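Local structure of Tol-Pal system protein TolB (Acinetobacter baumannii, 7MX5) at residues 183-188 against 219-224; 271-276 against 282-287; 317-320 against 326-329. The protein probably works as the periplasmic part of the Tol-Pal system, aiding outer membrane invagination during cell division and helping to keep that membrane intact. All blocks are in the same frame, centred on the assembly; numbering follows the deposited sequence.

Contact 1. Residues 183-188 against 219-224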
ATOM      1  N   LYS A 183     -15.130   2.650  -0.342  1.00 40.86           N
ATOM      2  CA  LYS A 183     -15.312   3.502   0.821  1.00 40.33           C
ATOM      3  C   LYS A 183     -14.075   3.420   1.702  1.00 42.67           C
ATOM      4  O   LYS A 183     -13.307   2.456   1.646  1.00 41.27           O
ATOM      5  CB  LYS A 183     -16.558   3.100   1.623  1.00 37.60           C
ATOM      6  CG  LYS A 183     -17.859   3.228   0.848  1.00 43.22           C
ATOM      7  CD  LYS A 183     -19.063   3.088   1.763  1.00 45.24           C
ATOM      8  CE  LYS A 183     -20.347   3.475   1.046  1.00 62.41           C
ATOM      9  NZ  LYS A 183     -20.948   2.322   0.319  1.00 61.79           N
ATOM     10  N   ILE A 184     -13.885   4.452   2.518  1.00 33.50           N
ATOM     11  CA  ILE A 184     -12.787   4.502   3.472  1.00 39.49           C
ATOM     12  C   ILE A 184     -13.352   4.854   4.840  1.00 42.31           C
ATOM     13  O   ILE A 184     -14.308   5.631   4.948  1.00 40.50           O
ATOM     14  CB  ILE A 184     -11.696   5.510   3.046  1.00 41.46           C
ATOM     15  CG1 ILE A 184     -10.483   5.407   3.972  1.00 39.98           C
ATOM     16  CG2 ILE A 184     -12.240   6.932   3.030  1.00 45.31           C
ATOM     17  CD1 ILE A 184      -9.169   5.349   3.244  1.00 37.32           C
ATOM     18  N   ALA A 185     -12.778   4.259   5.881  1.00 32.85           N
ATOM     19  CA  ALA A 185     -13.159   4.542   7.253  1.00 32.16           C
ATOM     20  C   ALA A 185     -11.975   5.136   8.001  1.00 40.99           C
ATOM     21  O   ALA A 185     -10.815   4.964   7.614  1.00 34.57           O
ATOM     22  CB  ALA A 185     -13.653   3.284   7.973  1.00 29.07           C
ATOM     23  N   TYR A 186     -12.283   5.836   9.089  1.00 34.48           N
ATOM     24  CA  TYR A 186     -11.263   6.520   9.867  1.00 37.54           C
ATOM     25  C   TYR A 186     -11.846   6.890  11.221  1.00 36.04           C
ATOM     26  O   TYR A 186     -13.066   6.933  11.403  1.00 30.97           O
ATOM     27  CB  TYR A 186     -10.751   7.769   9.142  1.00 38.61           C
ATOM     28  CG  TYR A 186     -11.853   8.713   8.711  1.00 41.12           C
ATOM     29  CD1 TYR A 186     -12.292   9.726   9.552  1.00 38.70           C
ATOM     30  CD2 TYR A 186     -12.459   8.584   7.466  1.00 38.04           C
ATOM     31  CE1 TYR A 186     -13.301  10.587   9.166  1.00 41.90           C
ATOM     32  CE2 TYR A 186     -13.466   9.443   7.071  1.00 32.62           C
ATOM     33  CZ  TYR A 186     -13.883  10.444   7.925  1.00 39.81           C
ATOM     34  OH  TYR A 186     -14.886  11.304   7.540  1.00 34.25           O
ATOM     35  N   VAL A 187     -10.955   7.161  12.167  1.00 40.07           N
ATOM     36  CA  VAL A 187     -11.328   7.621  13.498  1.00 38.09           C
ATOM     37  C   VAL A 187     -11.080   9.120  13.555  1.00 38.68           C
ATOM     38  O   VAL A 187      -9.959   9.581  13.311  1.00 37.82           O
ATOM     39  CB  VAL A 187     -10.535   6.887  14.589  1.00 36.77           C
ATOM     40  CG1 VAL A 187     -11.017   7.307  15.970  1.00 43.86           C
ATOM     41  CG2 VAL A 187     -10.661   5.388  14.402  1.00 29.87           C
ATOM     42  N   SER A 188     -12.122   9.883  13.869  1.00 47.05           N
ATOM     43  CA  SER A 188     -12.050  11.334  13.887  1.00 48.93           C
ATOM     44  C   SER A 188     -12.394  11.859  15.272  1.00 39.34           C
ATOM     45  O   SER A 188     -13.268  11.317  15.956  1.00 33.83           O
ATOM     46  CB  SER A 188     -12.994  11.949  12.850  1.00 52.29           C
ATOM     47  OG  SER A 188     -12.984  13.365  12.929  1.00 52.52           O
ATOM     48  N   PRO A 219      -9.998   0.619  12.852  1.00 48.37           N
ATOM     49  CA  PRO A 219     -11.020  -0.175  12.166  1.00 40.01           C
ATOM     50  C   PRO A 219     -10.414  -1.125  11.146  1.00 54.64           C
ATOM     51  O   PRO A 219      -9.319  -0.909  10.623  1.00 51.95           O
ATOM     52  CB  PRO A 219     -11.897   0.881  11.481  1.00 43.51           C
ATOM     53  CG  PRO A 219     -11.044   2.094  11.361  1.00 42.24           C
ATOM     54  CD  PRO A 219      -9.906   1.995  12.333  1.00 51.15           C
ATOM     55  N   SER A 220     -11.153  -2.199  10.878  1.00 60.05           N
ATOM     56  CA  SER A 220     -10.767  -3.190   9.885  1.00 48.40           C
ATOM     57  C   SER A 220     -12.027  -3.908   9.428  1.00 50.41           C
ATOM     58  O   SER A 220     -12.872  -4.265  10.253  1.00 56.88           O
ATOM     59  CB  SER A 220      -9.750  -4.189  10.446  1.00 47.19           C
ATOM     60  OG  SER A 220      -9.440  -5.192   9.492  1.00 57.13           O
ATOM     61  N   PHE A 221     -12.146  -4.118   8.122  1.00 42.86           N
ATOM     62  CA  PHE A 221     -13.388  -4.581   7.518  1.00 43.98           C
ATOM     63  C   PHE A 221     -13.280  -6.036   7.083  1.00 47.34           C
ATOM     64  O   PHE A 221     -12.231  -6.480   6.604  1.00 38.64           O
ATOM     65  CB  PHE A 221     -13.764  -3.703   6.326  1.00 36.94           C
ATOM     66  CG  PHE A 221     -14.257  -2.347   6.720  1.00 47.43           C
ATOM     67  CD1 PHE A 221     -15.545  -2.177   7.198  1.00 37.52           C
ATOM     68  CD2 PHE A 221     -13.425  -1.243   6.636  1.00 40.74           C
ATOM     69  CE1 PHE A 221     -16.001  -0.930   7.572  1.00 37.94           C
ATOM     70  CE2 PHE A 221     -13.876   0.003   7.007  1.00 46.80           C
ATOM     71  CZ  PHE A 221     -15.165   0.162   7.476  1.00 39.19           C
ATOM     72  N   SER A 222     -14.378  -6.767   7.259  1.00 44.32           N
ATOM     73  CA  SER A 222     -14.430  -8.167   6.877  1.00 42.38           C
ATOM     74  C   SER A 222     -14.323  -8.312   5.360  1.00 49.33           C
ATOM     75  O   SER A 222     -14.823  -7.468   4.613  1.00 47.02           O
ATOM     76  CB  SER A 222     -15.732  -8.797   7.360  1.00 43.10           C
ATOM     77  OG  SER A 222     -15.503  -9.748   8.382  1.00 56.69           O
ATOM     78  N   PRO A 223     -13.665  -9.370   4.882  1.00 44.21           N
ATOM     79  CA  PRO A 223     -13.617  -9.600   3.427  1.00 43.29           C
ATOM     80  C   PRO A 223     -14.989  -9.728   2.789  1.00 51.11           C
ATOM     81  O   PRO A 223     -15.160  -9.332   1.629  1.00 47.47           O
ATOM     82  CB  PRO A 223     -12.814 -10.901   3.295  1.00 42.22           C
ATOM     83  CG  PRO A 223     -12.062 -11.045   4.567  1.00 38.93           C
ATOM     84  CD  PRO A 223     -12.766 -10.262   5.633  1.00 43.44           C
ATOM     85  N   ASP A 224     -15.976 -10.265   3.507  1.00 50.11           N
ATOM     86  CA  ASP A 224     -17.321 -10.405   2.958  1.00 49.77           C
ATOM     87  C   ASP A 224     -18.099  -9.094   2.948  1.00 49.46           C
ATOM     88  O   ASP A 224     -19.234  -9.072   2.463  1.00 47.92           O
ATOM     89  CB  ASP A 224     -18.103 -11.477   3.732  1.00 46.61           C
ATOM     90  CG  ASP A 224     -18.266 -11.151   5.213  1.00 56.80           C
ATOM     91  OD1 ASP A 224     -18.015  -9.999   5.623  1.00 54.84           O
ATOM     92  OD2 ASP A 224     -18.652 -12.062   5.976  1.00 51.74           O
TER
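F221 sets its ring against A185 through a first torsion of -73°, which places CG anti to the carbonyl carbon and beside the backbone N and carries the ring toward 183-188. In V187, CG1 is anti to the backbone N (chi1 -176°), which leaves CG2 beside that N to meet P219. The closest approach is at A185, whose CB lies in the plane of the F221 ring, at its edge. A185 CB stands 3.4 Å from F221 CE2 and 3.5 Å from F221 CZ, so the methyl is centred on one ring bond and neither ring face is used here. Beside it, V187 CG2 touches P219 CD at 4.0 Å, and A185 CB reaches P219 CG more loosely at 4.4 Å. All three contacts are apolar. The strand axes run 7.7 Å apart, too far for backbone pairing, and only 158 Å² is buried, which marks this as side-chain packing between two sheets. Those sheets are successive blades of a beta propeller. Strand 183-188 is second in its blade, with A185 and V187 bonded through their backbones to strand 172-177 and its neighbours I184, Y186 and S188 to strand 195-200. Strand 215-221 is an outermost strand of the next blade, where P219 also packs on S174 and A176, and F221 on P179 and on L198 of strand 195-200.

Contact 2. Residues 271-276 against 282-287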
ATOM      1  N   ALA A 271     -10.603 -15.846  10.279  1.00 38.42           N
ATOM      2  CA  ALA A 271      -9.990 -15.428  11.532  1.00 39.21           C
ATOM      3  C   ALA A 271      -9.558 -13.974  11.418  1.00 40.97           C
ATOM      4  O   ALA A 271      -9.747 -13.323  10.388  1.00 35.13           O
ATOM      5  CB  ALA A 271      -8.803 -16.332  11.879  1.00 37.21           C
ATOM      6  N   PHE A 272      -8.978 -13.465  12.505  1.00 38.35           N
ATOM      7  CA  PHE A 272      -8.297 -12.180  12.502  1.00 41.56           C
ATOM      8  C   PHE A 272      -7.102 -12.261  13.441  1.00 36.77           C
ATOM      9  O   PHE A 272      -7.057 -13.088  14.354  1.00 31.33           O
ATOM     10  CB  PHE A 272      -9.233 -11.023  12.900  1.00 46.53           C
ATOM     11  CG  PHE A 272      -9.655 -11.032  14.348  1.00 39.77           C
ATOM     12  CD1 PHE A 272      -8.877 -10.422  15.322  1.00 40.25           C
ATOM     13  CD2 PHE A 272     -10.851 -11.616  14.729  1.00 42.74           C
ATOM     14  CE1 PHE A 272      -9.269 -10.421  16.647  1.00 34.23           C
ATOM     15  CE2 PHE A 272     -11.250 -11.612  16.052  1.00 39.94           C
ATOM     16  CZ  PHE A 272     -10.459 -11.016  17.011  1.00 29.08           C
ATOM     17  N   ILE A 273      -6.126 -11.391  13.202  1.00 28.44           N
ATOM     18  CA  ILE A 273      -4.930 -11.322  14.027  1.00 28.71           C
ATOM     19  C   ILE A 273      -4.977 -10.044  14.853  1.00 44.32           C
ATOM     20  O   ILE A 273      -5.678  -9.082  14.525  1.00 35.03           O
ATOM     21  CB  ILE A 273      -3.637 -11.390  13.187  1.00 33.22           C
ATOM     22  CG1 ILE A 273      -3.460 -10.112  12.368  1.00 33.44           C
ATOM     23  CG2 ILE A 273      -3.654 -12.613  12.281  1.00 21.99           C
ATOM     24  CD1 ILE A 273      -2.079  -9.960  11.773  1.00 33.25           C
ATOM     25  N   PHE A 274      -4.214 -10.042  15.944  1.00 34.56           N
ATOM     26  CA  PHE A 274      -4.227  -8.918  16.870  1.00 34.18           C
ATOM     27  C   PHE A 274      -2.997  -8.990  17.764  1.00 38.54           C
ATOM     28  O   PHE A 274      -2.371 -10.043  17.910  1.00 29.48           O
ATOM     29  CB  PHE A 274      -5.507  -8.901  17.717  1.00 36.26           C
ATOM     30  CG  PHE A 274      -5.655 -10.094  18.617  1.00 41.25           C
ATOM     31  CD1 PHE A 274      -6.010 -11.333  18.104  1.00 37.90           C
ATOM     32  CD2 PHE A 274      -5.434  -9.978  19.979  1.00 42.16           C
ATOM     33  CE1 PHE A 274      -6.144 -12.429  18.931  1.00 40.07           C
ATOM     34  CE2 PHE A 274      -5.565 -11.072  20.810  1.00 37.62           C
ATOM     35  CZ  PHE A 274      -5.920 -12.300  20.285  1.00 35.67           C
ATOM     36  N   THR A 275      -2.666  -7.848  18.360  1.00 34.16           N
ATOM     37  CA  THR A 275      -1.555  -7.743  19.296  1.00 36.32           C
ATOM     38  C   THR A 275      -2.056  -7.971  20.715  1.00 37.05           C
ATOM     39  O   THR A 275      -3.168  -7.566  21.066  1.00 31.70           O
ATOM     40  CB  THR A 275      -0.886  -6.372  19.182  1.00 44.66           C
ATOM     41  OG1 THR A 275      -0.389  -6.192  17.850  1.00 35.18           O
ATOM     42  CG2 THR A 275       0.263  -6.242  20.172  1.00 37.94           C
ATOM     43  N   SER A 276      -1.230  -8.623  21.532  1.00 38.83           N
ATOM     44  CA  SER A 276      -1.657  -9.015  22.864  1.00 40.74           C
ATOM     45  C   SER A 276      -0.472  -9.019  23.818  1.00 42.88           C
ATOM     46  O   SER A 276       0.632  -9.424  23.444  1.00 37.16           O
ATOM     47  CB  SER A 276      -2.305 -10.399  22.834  1.00 46.29           C
ATOM     48  OG  SER A 276      -2.657 -10.802  24.143  1.00 49.58           O
ATOM     49  N   PRO A 282       4.336  -8.021  24.167  1.00 46.41           N
ATOM     50  CA  PRO A 282       3.454  -7.857  22.999  1.00 43.04           C
ATOM     51  C   PRO A 282       3.771  -8.884  21.921  1.00 42.74           C
ATOM     52  O   PRO A 282       4.880  -8.921  21.384  1.00 30.16           O
ATOM     53  CB  PRO A 282       3.745  -6.427  22.524  1.00 36.20           C
ATOM     54  CG  PRO A 282       4.469  -5.760  23.645  1.00 39.81           C
ATOM     55  CD  PRO A 282       5.153  -6.826  24.433  1.00 38.29           C
ATOM     56  N   GLN A 283       2.785  -9.725  21.612  1.00 29.73           N
ATOM     57  CA  GLN A 283       2.901 -10.726  20.565  1.00 39.39           C
ATOM     58  C   GLN A 283       1.665 -10.667  19.677  1.00 40.95           C
ATOM     59  O   GLN A 283       0.646 -10.072  20.036  1.00 36.08           O
ATOM     60  CB  GLN A 283       3.069 -12.139  21.145  1.00 31.17           C
ATOM     61  CG  GLN A 283       4.326 -12.334  21.980  1.00 32.41           C
ATOM     62  CD  GLN A 283       5.601 -12.080  21.197  1.00 38.21           C
ATOM     63  OE1 GLN A 283       5.629 -12.195  19.971  1.00 35.57           O
ATOM     64  NE2 GLN A 283       6.669 -11.735  21.908  1.00 45.40           N
ATOM     65  N   ILE A 284       1.767 -11.289  18.508  1.00 37.88           N
ATOM     66  CA  ILE A 284       0.676 -11.333  17.543  1.00 33.08           C
ATOM     67  C   ILE A 284      -0.026 -12.676  17.678  1.00 31.55           C
ATOM     68  O   ILE A 284       0.602 -13.731  17.530  1.00 34.76           O
ATOM     69  CB  ILE A 284       1.181 -11.114  16.108  1.00 39.19           C
ATOM     70  CG1 ILE A 284       1.572  -9.651  15.901  1.00 36.24           C
ATOM     71  CG2 ILE A 284       0.119 -11.527  15.100  1.00 38.31           C
ATOM     72  CD1 ILE A 284       2.223  -9.387  14.569  1.00 33.95           C
ATOM     73  N   TYR A 285      -1.322 -12.638  17.960  1.00 37.60           N
ATOM     74  CA  TYR A 285      -2.137 -13.830  18.125  1.00 33.29           C
ATOM     75  C   TYR A 285      -3.183 -13.902  17.020  1.00 32.77           C
ATOM     76  O   TYR A 285      -3.447 -12.926  16.315  1.00 36.71           O
ATOM     77  CB  TYR A 285      -2.809 -13.845  19.503  1.00 27.17           C
ATOM     78  CG  TYR A 285      -1.847 -14.036  20.653  1.00 37.10           C
ATOM     79  CD1 TYR A 285      -1.010 -13.006  21.062  1.00 34.37           C
ATOM     80  CD2 TYR A 285      -1.775 -15.245  21.334  1.00 36.69           C
ATOM     81  CE1 TYR A 285      -0.131 -13.173  22.114  1.00 45.86           C
ATOM     82  CE2 TYR A 285      -0.896 -15.423  22.387  1.00 31.50           C
ATOM     83  CZ  TYR A 285      -0.076 -14.383  22.772  1.00 42.71           C
ATOM     84  OH  TYR A 285       0.800 -14.551  23.820  1.00 50.45           O
ATOM     85  N   ARG A 286      -3.782 -15.082  16.876  1.00 32.67           N
ATOM     86  CA  ARG A 286      -4.798 -15.338  15.863  1.00 34.32           C
ATOM     87  C   ARG A 286      -6.056 -15.856  16.545  1.00 39.25           C
ATOM     88  O   ARG A 286      -6.025 -16.907  17.194  1.00 33.16           O
ATOM     89  CB  ARG A 286      -4.299 -16.344  14.823  1.00 31.30           C
ATOM     90  CG  ARG A 286      -5.321 -16.696  13.752  1.00 34.73           C
ATOM     91  CD  ARG A 286      -4.918 -17.953  12.995  1.00 40.33           C
ATOM     92  NE  ARG A 286      -5.895 -18.321  11.976  1.00 42.05           N
ATOM     93  CZ  ARG A 286      -6.881 -19.189  12.162  1.00 46.07           C
ATOM     94  NH1 ARG A 286      -7.058 -19.796  13.324  1.00 44.72           N
ATOM     95  NH2 ARG A 286      -7.712 -19.450  11.157  1.00 48.29           N
ATOM     96  N   TYR A 287      -7.157 -15.122  16.399  1.00 36.49           N
ATOM     97  CA  TYR A 287      -8.451 -15.530  16.930  1.00 41.13           C
ATOM     98  C   TYR A 287      -9.242 -16.223  15.829  1.00 44.07           C
ATOM     99  O   TYR A 287      -9.518 -15.620  14.786  1.00 38.21           O
ATOM    100  CB  TYR A 287      -9.234 -14.333  17.470  1.00 35.37           C
ATOM    101  CG  TYR A 287     -10.607 -14.696  18.001  1.00 37.81           C
ATOM    102  CD1 TYR A 287     -10.782 -15.077  19.323  1.00 40.31           C
ATOM    103  CD2 TYR A 287     -11.725 -14.671  17.174  1.00 43.25           C
ATOM    104  CE1 TYR A 287     -12.031 -15.413  19.811  1.00 42.23           C
ATOM    105  CE2 TYR A 287     -12.976 -15.005  17.652  1.00 43.40           C
ATOM    106  CZ  TYR A 287     -13.125 -15.376  18.971  1.00 52.26           C
ATOM    107  OH  TYR A 287     -14.371 -15.710  19.449  1.00 42.44           O
TER
HETATM  108  O   HOH W   1       1.656 -11.898  24.944  1.00 34.42           O
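Y285 lies across from F274 in a hydrogen-bonded antiparallel pair, and its side chain can be followed outward along S276. Its CB sits over one face of the F274 ring, 4.0 Å from the centroid, a CH-pi contact. Further out, Y285 CD1 and CE1 run past the S276 methylene, CD1 approaching S276 CB to 3.4 Å, and the ring makes a cation-pi contact with R278. At the tip, Y285 OH is 3.0 Å from a water, which donates to S276 O at 3.1 Å. S276 OG turns instead to N255 and R278 N.

The pattern recurs at the other end of the hairpin. The F272 chi1 of 70° turns its ring over the partner strand, so that Y287 CB lies over one face, 24° off the normal. The F272 and Y287 planes are near parallel, at 30°, but slid apart, with centroids 5.2 Å from each other.

Strands 271-276 and 283-288 are the middle pair of a four-stranded propeller blade. Six backbone bonds over the F272-Y287, F274-Y285 and S276-Q283 pairs supply the directional hold, while tyrosine methylenes on phenylalanine faces add an apolar layer. S276 O, bonded to both Q283 N and the water, ties the outer end of Y285 to the backbone near the turn.

Contact 3. Residues 317-320 against 326-329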
ATOM      1  N   ALA A 317       3.038  -8.615   7.626  1.00 28.77           N
ATOM      2  CA  ALA A 317       3.890  -7.459   7.865  1.00 34.13           C
ATOM      3  C   ALA A 317       3.612  -6.937   9.266  1.00 30.86           C
ATOM      4  O   ALA A 317       2.455  -6.690   9.621  1.00 36.89           O
ATOM      5  CB  ALA A 317       3.648  -6.363   6.825  1.00 26.52           C
ATOM      6  N   LEU A 318       4.666  -6.776  10.061  1.00 27.55           N
ATOM      7  CA  LEU A 318       4.502  -6.453  11.469  1.00 39.27           C
ATOM      8  C   LEU A 318       5.635  -5.548  11.926  1.00 31.36           C
ATOM      9  O   LEU A 318       6.578  -5.265  11.182  1.00 26.49           O
ATOM     10  CB  LEU A 318       4.459  -7.721  12.329  1.00 33.36           C
ATOM     11  CG  LEU A 318       5.754  -8.539  12.389  1.00 36.09           C
ATOM     12  CD1 LEU A 318       5.918  -9.180  13.756  1.00 37.34           C
ATOM     13  CD2 LEU A 318       5.787  -9.599  11.296  1.00 24.03           C
ATOM     14  N   VAL A 319       5.526  -5.092  13.170  1.00 28.43           N
ATOM     15  CA  VAL A 319       6.577  -4.334  13.835  1.00 33.89           C
ATOM     16  C   VAL A 319       7.306  -5.284  14.775  1.00 36.59           C
ATOM     17  O   VAL A 319       6.696  -5.863  15.682  1.00 34.60           O
ATOM     18  CB  VAL A 319       6.008  -3.125  14.594  1.00 33.49           C
ATOM     19  CG1 VAL A 319       7.018  -2.608  15.609  1.00 34.78           C
ATOM     20  CG2 VAL A 319       5.622  -2.028  13.619  1.00 23.72           C
ATOM     21  N   HIS A 320       8.607  -5.451  14.554  1.00 37.42           N
ATOM     22  CA  HIS A 320       9.419  -6.411  15.285  1.00 42.92           C
ATOM     23  C   HIS A 320      10.526  -5.672  16.021  1.00 49.36           C
ATOM     24  O   HIS A 320      11.188  -4.805  15.442  1.00 56.18           O
ATOM     25  CB  HIS A 320      10.008  -7.455  14.332  1.00 40.89           C
ATOM     26  CG  HIS A 320      10.770  -8.544  15.017  1.00 52.61           C
ATOM     27  ND1 HIS A 320      10.159  -9.658  15.553  1.00 54.07           N
ATOM     28  CD2 HIS A 320      12.096  -8.698  15.243  1.00 53.58           C
ATOM     29  CE1 HIS A 320      11.075 -10.446  16.086  1.00 60.46           C
ATOM     30  NE2 HIS A 320      12.259  -9.887  15.911  1.00 63.01           N
ATOM     31  N   ASN A 326      15.940  -1.540  18.190  1.00 78.59           N
ATOM     32  CA  ASN A 326      14.672  -0.832  18.168  1.00 74.01           C
ATOM     33  C   ASN A 326      13.710  -1.473  17.164  1.00 66.43           C
ATOM     34  O   ASN A 326      13.886  -2.634  16.767  1.00 58.87           O
ATOM     35  CB  ASN A 326      14.935   0.647  17.870  1.00 71.92           C
ATOM     36  CG  ASN A 326      15.492   1.389  19.067  1.00 91.00           C
ATOM     37  OD1 ASN A 326      16.545   1.033  19.596  1.00100.64           O
ATOM     38  ND2 ASN A 326      14.783   2.422  19.506  1.00 97.71           N
ATOM     39  N   TYR A 327      12.689  -0.717  16.765  1.00 57.30           N
ATOM     40  CA  TYR A 327      11.609  -1.260  15.956  1.00 47.31           C
ATOM     41  C   TYR A 327      12.091  -1.602  14.553  1.00 45.08           C
ATOM     42  O   TYR A 327      12.872  -0.863  13.946  1.00 45.66           O
ATOM     43  CB  TYR A 327      10.453  -0.261  15.879  1.00 50.14           C
ATOM     44  CG  TYR A 327       9.830   0.066  17.216  1.00 41.10           C
ATOM     45  CD1 TYR A 327       9.237  -0.922  17.990  1.00 42.25           C
ATOM     46  CD2 TYR A 327       9.840   1.365  17.708  1.00 57.66           C
ATOM     47  CE1 TYR A 327       8.669  -0.626  19.215  1.00 43.18           C
ATOM     48  CE2 TYR A 327       9.274   1.670  18.932  1.00 50.58           C
ATOM     49  CZ  TYR A 327       8.691   0.671  19.681  1.00 46.56           C
ATOM     50  OH  TYR A 327       8.126   0.970  20.899  1.00 48.24           O
ATOM     51  N   LYS A 328      11.619  -2.735  14.039  1.00 43.01           N
ATOM     52  CA  LYS A 328      11.913  -3.171  12.683  1.00 39.75           C
ATOM     53  C   LYS A 328      10.620  -3.567  11.988  1.00 39.33           C
ATOM     54  O   LYS A 328       9.714  -4.124  12.616  1.00 39.87           O
ATOM     55  CB  LYS A 328      12.885  -4.362  12.661  1.00 42.55           C
ATOM     56  CG  LYS A 328      13.952  -4.337  13.741  1.00 54.27           C
ATOM     57  CD  LYS A 328      15.206  -3.629  13.261  1.00 55.84           C
ATOM     58  CE  LYS A 328      16.104  -3.250  14.427  1.00 59.02           C
ATOM     59  NZ  LYS A 328      17.544  -3.407  14.088  1.00 54.93           N
ATOM     60  N   VAL A 329      10.536  -3.269  10.697  1.00 36.06           N
ATOM     61  CA  VAL A 329       9.483  -3.826   9.856  1.00 31.73           C
ATOM     62  C   VAL A 329       9.913  -5.231   9.454  1.00 31.81           C
ATOM     63  O   VAL A 329      10.991  -5.419   8.884  1.00 34.46           O
ATOM     64  CB  VAL A 329       9.226  -2.947   8.624  1.00 36.65           C
ATOM     65  CG1 VAL A 329       8.185  -3.591   7.720  1.00 38.45           C
ATOM     66  CG2 VAL A 329       8.784  -1.557   9.050  1.00 41.00           C
TER
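H320 N donates to K328 O over 2.6 Å in a nearly straight bond, 174° at the hydrogen, with the donor in the carbonyl plane. K328 O also receives a CA-H...O contact from V319 CA, 3.4 Å from it. The reciprocal bond, K328 N to H320 O, is modelled bent and shorter than usual, so its exact length is doubtful, but together the two define H320 and K328 as a hydrogen-bonded antiparallel pair. K328 curls over this link: the backbone pairing holds its CB near H320 O, and a first torsion of -36° swings K328 CG toward H320 O as well, to about 3.3 Å as modelled, before bends further along lead the chain away. The H320 side chain extends on the same face, and its ND1 is bonded to N304 OD1 of strand 304-309.

On the other face V319 pairs with V329, a non-hydrogen-bonded pair with CA atoms 5.0 Å apart. V319 CG1, anti to the backbone N with a chi1 of 163°, meets Y327 CD1 at 3.7 Å, and F303 touches both residues. V329 CA makes a CA-H...O contact with L318 O at 3.5 Å. Side chains thus alternate between faces as in any antiparallel ladder, and the two strands, 315-320 and 328-333, are the middle pair of a four-stranded sheet, the hairpin at the centre of a beta-propeller blade.

How the contacts relate
The three contacts fall in four different blades. Contacts 2 and 3 each hold a central hairpin within one blade, through backbone bonds, whereas contact 1 joins two blades by apolar side chains alone. Contacts 1 and 2 are buried; contact 3 is partly so, its N326 end being exposed and poorly ordered. Aromatic faces enrich contact 2, which buries more than twice the surface of contact 3, and contact 1 is the smallest of the three. Contacts 2 and 3 also touch, I284 CD1 lying 3.6 Å from L318 CB, and N304 bonds both Q283 and H320. Contact 1 stays apart, its centre about 18 Å from that of contact 2.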